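Local coordinates for protein putative branched-chain amino acid aminotransferase IlvE (Streptococcus mutans, PDB 4DQN) that probably catalyses the pyridoxal-phosphate-dependent transfer of the amino group between isoleucine, valine or leucine and 2-oxoglutarate, at residues G232-S244 with A260-V273. Residues are numbered along the deposited sequence; the frame is centred on the assembly and turned at random.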
ATOM      1  N   GLY A 232     -23.153  12.906 -10.154  1.00 31.53           N
ATOM      2  CA  GLY A 232     -23.975  14.098 -10.094  1.00 33.84           C
ATOM      3  C   GLY A 232     -25.168  13.980 -11.021  1.00 32.32           C
ATOM      4  O   GLY A 232     -25.111  13.278 -12.035  1.00 33.28           O
ATOM      5  N   ILE A 233     -26.257  14.659 -10.667  1.00 36.64           N
ATOM      6  CA  ILE A 233     -27.426  14.731 -11.535  1.00 38.17           C
ATOM      7  C   ILE A 233     -27.600  16.173 -11.996  1.00 38.31           C
ATOM      8  O   ILE A 233     -27.671  17.080 -11.168  1.00 38.51           O
ATOM      9  CB  ILE A 233     -28.709  14.253 -10.819  1.00 38.92           C
ATOM     10  CG1 ILE A 233     -28.833  12.735 -10.915  1.00 44.69           C
ATOM     11  CG2 ILE A 233     -29.940  14.794 -11.498  1.00 42.31           C
ATOM     12  CD1 ILE A 233     -27.975  12.012  -9.989  1.00 42.60           C
ATOM     13  N   THR A 234     -27.652  16.388 -13.312  1.00 41.21           N
ATOM     14  CA  THR A 234     -27.840  17.737 -13.863  1.00 42.92           C
ATOM     15  C   THR A 234     -29.318  18.109 -13.932  1.00 45.42           C
ATOM     16  O   THR A 234     -30.182  17.241 -13.796  1.00 40.94           O
ATOM     17  CB  THR A 234     -27.266  17.844 -15.280  1.00 42.94           C
ATOM     18  OG1 THR A 234     -28.065  17.062 -16.180  1.00 44.53           O
ATOM     19  CG2 THR A 234     -25.837  17.342 -15.315  1.00 42.68           C
ATOM     20  N   LYS A 235     -29.602  19.395 -14.163  1.00 47.76           N
ATOM     21  CA  LYS A 235     -30.977  19.891 -14.345  1.00 51.81           C
ATOM     22  C   LYS A 235     -31.701  19.222 -15.512  1.00 50.06           C
ATOM     23  O   LYS A 235     -32.935  19.148 -15.535  1.00 55.61           O
ATOM     24  CB  LYS A 235     -30.981  21.408 -14.575  1.00 54.61           C
ATOM     25  CG  LYS A 235     -30.388  21.826 -15.922  1.00 59.27           C
ATOM     26  CD  LYS A 235     -30.684  23.285 -16.265  1.00 61.75           C
ATOM     27  CE  LYS A 235     -30.101  23.656 -17.624  1.00 64.30           C
ATOM     28  NZ  LYS A 235     -30.691  22.857 -18.734  1.00 61.36           N
ATOM     29  N   ASP A 236     -30.938  18.749 -16.491  1.00 49.71           N
ATOM     30  CA  ASP A 236     -31.521  18.056 -17.633  1.00 51.12           C
ATOM     31  C   ASP A 236     -31.550  16.552 -17.396  1.00 48.57           C
ATOM     32  O   ASP A 236     -31.483  15.763 -18.342  1.00 48.59           O
ATOM     33  CB  ASP A 236     -30.740  18.382 -18.904  1.00 52.10           C
ATOM     34  CG  ASP A 236     -30.772  19.857 -19.232  1.00 56.27           C
ATOM     35  OD1 ASP A 236     -31.757  20.529 -18.859  1.00 59.30           O
ATOM     36  OD2 ASP A 236     -29.810  20.349 -19.854  1.00 59.07           O
ATOM     37  N   ASN A 237     -31.653  16.180 -16.121  1.00 47.59           N
ATOM     38  CA  ASN A 237     -31.680  14.783 -15.686  1.00 50.46           C
ATOM     39  C   ASN A 237     -30.663  13.883 -16.378  1.00 45.45           C
ATOM     40  O   ASN A 237     -31.015  12.831 -16.915  1.00 48.40           O
ATOM     41  CB  ASN A 237     -33.095  14.204 -15.806  1.00 49.90           C
ATOM     42  CG  ASN A 237     -33.889  14.337 -14.516  1.00 55.54           C
ATOM     43  OD1 ASN A 237     -34.401  13.349 -13.988  1.00 62.99           O
ATOM     44  ND2 ASN A 237     -33.983  15.560 -13.993  1.00 60.05           N
ATOM     45  N   GLU A 238     -29.404  14.310 -16.384  1.00 41.53           N
ATOM     46  CA  GLU A 238     -28.325  13.446 -16.842  1.00 40.11           C
ATOM     47  C   GLU A 238     -27.579  12.924 -15.616  1.00 39.94           C
ATOM     48  O   GLU A 238     -27.461  13.627 -14.618  1.00 40.08           O
ATOM     49  CB  GLU A 238     -27.349  14.217 -17.725  1.00 47.59           C
ATOM     50  CG  GLU A 238     -27.979  14.960 -18.891  1.00 48.58           C
ATOM     51  CD  GLU A 238     -27.158  16.174 -19.270  1.00 53.37           C
ATOM     52  OE1 GLU A 238     -26.801  16.944 -18.353  1.00 50.29           O
ATOM     53  OE2 GLU A 238     -26.853  16.348 -20.471  1.00 58.90           O
ATOM     54  N   PHE A 239     -27.089  11.693 -15.704  1.00 38.75           N
ATOM     55  CA  PHE A 239     -26.287  11.080 -14.648  1.00 37.31           C
ATOM     56  C   PHE A 239     -24.834  11.139 -15.095  1.00 35.53           C
ATOM     57  O   PHE A 239     -24.478  10.585 -16.146  1.00 37.02           O
ATOM     58  CB  PHE A 239     -26.722   9.623 -14.475  1.00 36.19           C
ATOM     59  CG  PHE A 239     -26.017   8.886 -13.369  1.00 32.59           C
ATOM     60  CD1 PHE A 239     -24.794   8.273 -13.590  1.00 35.93           C
ATOM     61  CD2 PHE A 239     -26.606   8.766 -12.117  1.00 35.55           C
ATOM     62  CE1 PHE A 239     -24.147   7.571 -12.575  1.00 32.14           C
ATOM     63  CE2 PHE A 239     -25.969   8.072 -11.096  1.00 34.36           C
ATOM     64  CZ  PHE A 239     -24.738   7.472 -11.328  1.00 32.25           C
ATOM     65  N   ILE A 240     -23.990  11.810 -14.312  1.00 33.61           N
ATOM     66  CA  ILE A 240     -22.584  11.939 -14.675  1.00 34.62           C
ATOM     67  C   ILE A 240     -21.665  11.482 -13.537  1.00 34.86           C
ATOM     68  O   ILE A 240     -21.825  11.896 -12.380  1.00 30.41           O
ATOM     69  CB  ILE A 240     -22.233  13.382 -15.114  1.00 35.18           C
ATOM     70  CG1 ILE A 240     -23.162  13.833 -16.250  1.00 36.60           C
ATOM     71  CG2 ILE A 240     -20.788  13.454 -15.566  1.00 31.45           C
ATOM     72  CD1 ILE A 240     -22.879  15.240 -16.760  1.00 41.72           C
ATOM     73  N   THR A 241     -20.723  10.603 -13.865  1.00 33.32           N
ATOM     74  CA  THR A 241     -19.779  10.094 -12.864  1.00 34.58           C
ATOM     75  C   THR A 241     -18.374  10.237 -13.432  1.00 36.40           C
ATOM     76  O   THR A 241     -18.185  10.083 -14.638  1.00 36.36           O
ATOM     77  CB  THR A 241     -20.096   8.616 -12.498  1.00 35.98           C
ATOM     78  OG1 THR A 241     -19.266   8.169 -11.412  1.00 31.29           O
ATOM     79  CG2 THR A 241     -19.890   7.709 -13.692  1.00 34.26           C
ATOM     80  N   PRO A 242     -17.388  10.560 -12.576  1.00 34.97           N
ATOM     81  CA  PRO A 242     -16.006  10.738 -13.035  1.00 35.43           C
ATOM     82  C   PRO A 242     -15.409   9.501 -13.701  1.00 36.69           C
ATOM     83  O   PRO A 242     -15.634   8.359 -13.283  1.00 33.80           O
ATOM     84  CB  PRO A 242     -15.244  11.036 -11.734  1.00 32.12           C
ATOM     85  CG  PRO A 242     -16.270  11.681 -10.860  1.00 32.36           C
ATOM     86  CD  PRO A 242     -17.544  10.930 -11.158  1.00 30.75           C
ATOM     87  N   LEU A 243     -14.639   9.745 -14.753  1.00 38.25           N
ATOM     88  CA  LEU A 243     -13.849   8.698 -15.370  1.00 43.98           C
ATOM     89  C   LEU A 243     -12.369   9.068 -15.361  1.00 48.31           C
ATOM     90  O   LEU A 243     -11.944  10.023 -16.018  1.00 47.30           O
ATOM     91  CB  LEU A 243     -14.310   8.467 -16.805  1.00 48.88           C
ATOM     92  CG  LEU A 243     -13.475   7.483 -17.627  1.00 53.03           C
ATOM     93  CD1 LEU A 243     -13.224   6.166 -16.867  1.00 50.62           C
ATOM     94  CD2 LEU A 243     -14.184   7.233 -18.942  1.00 52.33           C
ATOM     95  N   SER A 244     -11.582   8.303 -14.618  1.00 49.36           N
ATOM     96  CA  SER A 244     -10.136   8.471 -14.630  1.00 49.45           C
ATOM     97  C   SER A 244      -9.506   7.104 -14.479  1.00 45.87           C
ATOM     98  O   SER A 244     -10.120   6.203 -13.911  1.00 51.27           O
ATOM     99  CB  SER A 244      -9.686   9.395 -13.494  1.00 50.86           C
ATOM    100  OG  SER A 244      -8.423   8.993 -12.972  1.00 45.63           O
ATOM    101  N   ALA A 260     -30.032   4.040 -14.415  1.00 31.67           N
ATOM    102  CA  ALA A 260     -30.387   5.394 -14.846  1.00 32.34           C
ATOM    103  C   ALA A 260     -30.851   5.413 -16.304  1.00 34.82           C
ATOM    104  O   ALA A 260     -31.873   6.027 -16.641  1.00 35.55           O
ATOM    105  CB  ALA A 260     -29.208   6.347 -14.644  1.00 31.90           C
ATOM    106  N   GLU A 261     -30.100   4.737 -17.168  1.00 33.24           N
ATOM    107  CA  GLU A 261     -30.455   4.662 -18.582  1.00 36.89           C
ATOM    108  C   GLU A 261     -31.657   3.753 -18.820  1.00 37.30           C
ATOM    109  O   GLU A 261     -32.674   4.186 -19.370  1.00 37.29           O
ATOM    110  CB  GLU A 261     -29.266   4.168 -19.425  1.00 34.86           C
ATOM    111  CG  GLU A 261     -29.568   4.082 -20.936  1.00 39.16           C
ATOM    112  CD  GLU A 261     -28.382   3.618 -21.766  1.00 40.31           C
ATOM    113  OE1 GLU A 261     -27.247   3.580 -21.236  1.00 40.24           O
ATOM    114  OE2 GLU A 261     -28.581   3.289 -22.954  1.00 38.49           O
ATOM    115  N   HIS A 262     -31.546   2.493 -18.405  1.00 36.02           N
ATOM    116  CA  HIS A 262     -32.504   1.473 -18.851  1.00 38.16           C
ATOM    117  C   HIS A 262     -33.818   1.437 -18.068  1.00 37.86           C
ATOM    118  O   HIS A 262     -34.789   0.809 -18.503  1.00 37.11           O
ATOM    119  CB  HIS A 262     -31.831   0.093 -18.895  1.00 35.85           C
ATOM    120  CG  HIS A 262     -30.680   0.023 -19.853  1.00 40.04           C
ATOM    121  ND1 HIS A 262     -30.838   0.181 -21.213  1.00 44.75           N
ATOM    122  CD2 HIS A 262     -29.353  -0.164 -19.649  1.00 38.28           C
ATOM    123  CE1 HIS A 262     -29.660   0.085 -21.806  1.00 40.71           C
ATOM    124  NE2 HIS A 262     -28.743  -0.123 -20.879  1.00 37.28           N
ATOM    125  N   ARG A 263     -33.855   2.099 -16.917  1.00 36.20           N
ATOM    126  CA  ARG A 263     -35.081   2.160 -16.124  1.00 31.38           C
ATOM    127  C   ARG A 263     -35.661   3.566 -16.140  1.00 37.69           C
ATOM    128  O   ARG A 263     -36.884   3.751 -16.093  1.00 30.99           O
ATOM    129  CB  ARG A 263     -34.811   1.746 -14.672  1.00 36.84           C
ATOM    130  CG  ARG A 263     -34.299   0.328 -14.497  1.00 36.41           C
ATOM    131  CD  ARG A 263     -35.376  -0.651 -14.873  1.00 31.48           C
ATOM    132  NE  ARG A 263     -35.328  -1.852 -14.042  1.00 43.60           N
ATOM    133  CZ  ARG A 263     -34.644  -2.920 -14.397  1.00 32.80           C
ATOM    134  NH1 ARG A 263     -34.002  -2.876 -15.537  1.00 43.02           N
ATOM    135  NH2 ARG A 263     -34.609  -4.012 -13.661  1.00 31.59           N
ATOM    136  N   PHE A 264     -34.789   4.567 -16.190  1.00 33.84           N
ATOM    137  CA  PHE A 264     -35.267   5.941 -16.042  1.00 35.44           C
ATOM    138  C   PHE A 264     -35.123   6.806 -17.293  1.00 32.48           C
ATOM    139  O   PHE A 264     -35.542   7.965 -17.301  1.00 37.87           O
ATOM    140  CB  PHE A 264     -34.621   6.595 -14.823  1.00 34.18           C
ATOM    141  CG  PHE A 264     -34.992   5.928 -13.527  1.00 36.33           C
ATOM    142  CD1 PHE A 264     -34.143   5.000 -12.939  1.00 35.61           C
ATOM    143  CD2 PHE A 264     -36.207   6.213 -12.911  1.00 35.13           C
ATOM    144  CE1 PHE A 264     -34.492   4.372 -11.744  1.00 35.02           C
ATOM    145  CE2 PHE A 264     -36.565   5.592 -11.723  1.00 38.07           C
ATOM    146  CZ  PHE A 264     -35.702   4.671 -11.137  1.00 36.39           C
ATOM    147  N   GLY A 265     -34.554   6.237 -18.350  1.00 34.91           N
ATOM    148  CA  GLY A 265     -34.435   6.943 -19.618  1.00 37.58           C
ATOM    149  C   GLY A 265     -33.499   8.141 -19.567  1.00 41.93           C
ATOM    150  O   GLY A 265     -33.632   9.073 -20.376  1.00 33.68           O
ATOM    151  N   MET A 266     -32.553   8.115 -18.622  1.00 36.03           N
ATOM    152  CA  MET A 266     -31.593   9.203 -18.461  1.00 37.58           C
ATOM    153  C   MET A 266     -30.345   8.940 -19.277  1.00 37.18           C
ATOM    154  O   MET A 266     -29.954   7.790 -19.503  1.00 36.72           O
ATOM    155  CB  MET A 266     -31.183   9.364 -16.990  1.00 35.20           C
ATOM    156  CG  MET A 266     -32.325   9.644 -16.029  1.00 39.14           C
ATOM    157  SD  MET A 266     -31.818   9.467 -14.301  1.00 44.44           S
ATOM    158  CE  MET A 266     -30.814  10.935 -14.068  1.00 38.92           C
ATOM    159  N   LYS A 267     -29.716  10.016 -19.724  1.00 36.87           N
ATOM    160  CA  LYS A 267     -28.396   9.915 -20.311  1.00 40.32           C
ATOM    161  C   LYS A 267     -27.472   9.640 -19.138  1.00 37.93           C
ATOM    162  O   LYS A 267     -27.524  10.339 -18.121  1.00 40.59           O
ATOM    163  CB  LYS A 267     -28.022  11.220 -21.014  1.00 44.02           C
ATOM    164  CG  LYS A 267     -26.626  11.227 -21.622  1.00 47.42           C
ATOM    165  CD  LYS A 267     -26.438  12.439 -22.542  1.00 54.70           C
ATOM    166  CE  LYS A 267     -25.338  13.361 -22.036  1.00 51.64           C
ATOM    167  NZ  LYS A 267     -25.145  14.539 -22.930  1.00 49.90           N
ATOM    168  N   ALA A 268     -26.664   8.596 -19.263  1.00 38.62           N
ATOM    169  CA  ALA A 268     -25.811   8.141 -18.169  1.00 38.76           C
ATOM    170  C   ALA A 268     -24.404   7.951 -18.691  1.00 39.89           C
ATOM    171  O   ALA A 268     -24.140   7.007 -19.448  1.00 40.44           O
ATOM    172  CB  ALA A 268     -26.345   6.820 -17.598  1.00 39.18           C
ATOM    173  N   ILE A 269     -23.492   8.832 -18.278  1.00 36.89           N
ATOM    174  CA  ILE A 269     -22.136   8.793 -18.814  1.00 39.83           C
ATOM    175  C   ILE A 269     -21.027   8.929 -17.779  1.00 40.92           C
ATOM    176  O   ILE A 269     -21.205   9.529 -16.712  1.00 36.62           O
ATOM    177  CB  ILE A 269     -21.909   9.884 -19.889  1.00 41.38           C
ATOM    178  CG1 ILE A 269     -22.028  11.280 -19.271  1.00 40.52           C
ATOM    179  CG2 ILE A 269     -22.871   9.695 -21.074  1.00 45.96           C
ATOM    180  CD1 ILE A 269     -20.994  12.266 -19.823  1.00 41.97           C
ATOM    181  N   GLU A 270     -19.882   8.348 -18.119  1.00 40.92           N
ATOM    182  CA  GLU A 270     -18.659   8.563 -17.379  1.00 38.64           C
ATOM    183  C   GLU A 270     -17.941   9.699 -18.096  1.00 45.49           C
ATOM    184  O   GLU A 270     -17.518   9.548 -19.249  1.00 42.01           O
ATOM    185  CB  GLU A 270     -17.793   7.298 -17.389  1.00 41.38           C
ATOM    186  CG  GLU A 270     -18.491   6.023 -16.893  1.00 39.60           C
ATOM    187  CD  GLU A 270     -17.547   4.836 -16.825  1.00 45.12           C
ATOM    188  OE1 GLU A 270     -16.444   4.982 -16.261  1.00 49.45           O
ATOM    189  OE2 GLU A 270     -17.900   3.756 -17.340  1.00 53.27           O
ATOM    190  N   GLY A 271     -17.820  10.843 -17.427  1.00 39.12           N
ATOM    191  CA  GLY A 271     -17.138  11.988 -18.003  1.00 41.19           C
ATOM    192  C   GLY A 271     -16.387  12.743 -16.930  1.00 43.94           C
ATOM    193  O   GLY A 271     -16.480  12.400 -15.749  1.00 43.25           O
ATOM    194  N   ASP A 272     -15.636  13.770 -17.298  1.00 44.54           N
ATOM    195  CA  ASP A 272     -14.970  14.502 -16.235  1.00 42.52           C
ATOM    196  C   ASP A 272     -15.930  15.466 -15.532  1.00 42.69           C
ATOM    197  O   ASP A 272     -16.931  15.919 -16.109  1.00 38.74           O
ATOM    198  CB  ASP A 272     -13.646  15.139 -16.677  1.00 51.07           C
ATOM    199  CG  ASP A 272     -13.797  16.037 -17.869  1.00 50.52           C
ATOM    200  OD1 ASP A 272     -14.841  16.717 -17.970  1.00 56.09           O
ATOM    201  OD2 ASP A 272     -12.860  16.065 -18.700  1.00 47.88           O
ATOM    202  N   VAL A 273     -15.651  15.707 -14.258  1.00 34.58           N
ATOM    203  CA  VAL A 273     -16.476  16.552 -13.411  1.00 37.42           C
ATOM    204  C   VAL A 273     -15.535  17.595 -12.827  1.00 36.04           C
ATOM    205  O   VAL A 273     -14.681  17.263 -12.009  1.00 33.83           O
ATOM    206  CB  VAL A 273     -17.118  15.732 -12.267  1.00 38.09           C
ATOM    207  CG1 VAL A 273     -17.871  16.641 -11.293  1.00 33.83           C
ATOM    208  CG2 VAL A 273     -18.047  14.648 -12.827  1.00 33.91           C
TER
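Phe239 is held to strand 267-270 through both of its backbone polar atoms: its N gives to Lys267 O at 2.8 Å and its O receives Ile269 N at 2.9 Å. Thr241 repeats the pattern with Ile269 O and Gly271 N. The parallel pair shows how a beta-alpha-beta crossover closes: strand 238-241 leads into helix 251-262, and strand 267-270 returns beside the first, their directions differing by 11°.

The two faces of the pair are covered differently. On one, where Phe281 of strand 281-288 touches Ile240 and Val273, Ile240 and Ile269 lie side by side and point the same way, CG1 to CG1 at 4.1 Å. Ile269 reaches this position because its CG1 sits between its own backbone N and carbonyl carbon (chi1 64°). The other branch of Ile240, CG2, meets Val273 CG2, whose methyl also rests on the Pro242 ring at CG (4.0 Å). Further along this face Glu238 and Lys267 run alongside each other to a weak salt bridge, OE2 to NZ at 3.5 Å, while Glu238 OE1 accepts from Thr234 OG1 on its anti side.

On the opposite face, Phe239 CB touches the CB atoms of Ala260 and Ala268, and its ring, carried away from strand 267-270, packs on Leu256 and Leu257 of the crossover helix and meets the ring of Phe231. Met266 bends at chi3 (73°), bringing CE to 3.4 Å from Asn237 O and crossing Ile233 at about a right angle, CE to CG1. At the far end, Thr241 CG2 lies alongside Glu270 CG, and Leu243 crosses Glu270 obliquely, CB on CB; Thr241 OG1 bonds instead to Phe230 O, and Glu270 OE1 makes a weak, long ion pair with Lys253.

Chemically, nearly straight bonds from Phe239 N, Ile269 N and Thr241 N set the register, and pairing bends and weakens towards Gly271 and Leu243. The weak Glu238-Lys267 salt bridge, its lysine exposed, probably adds little.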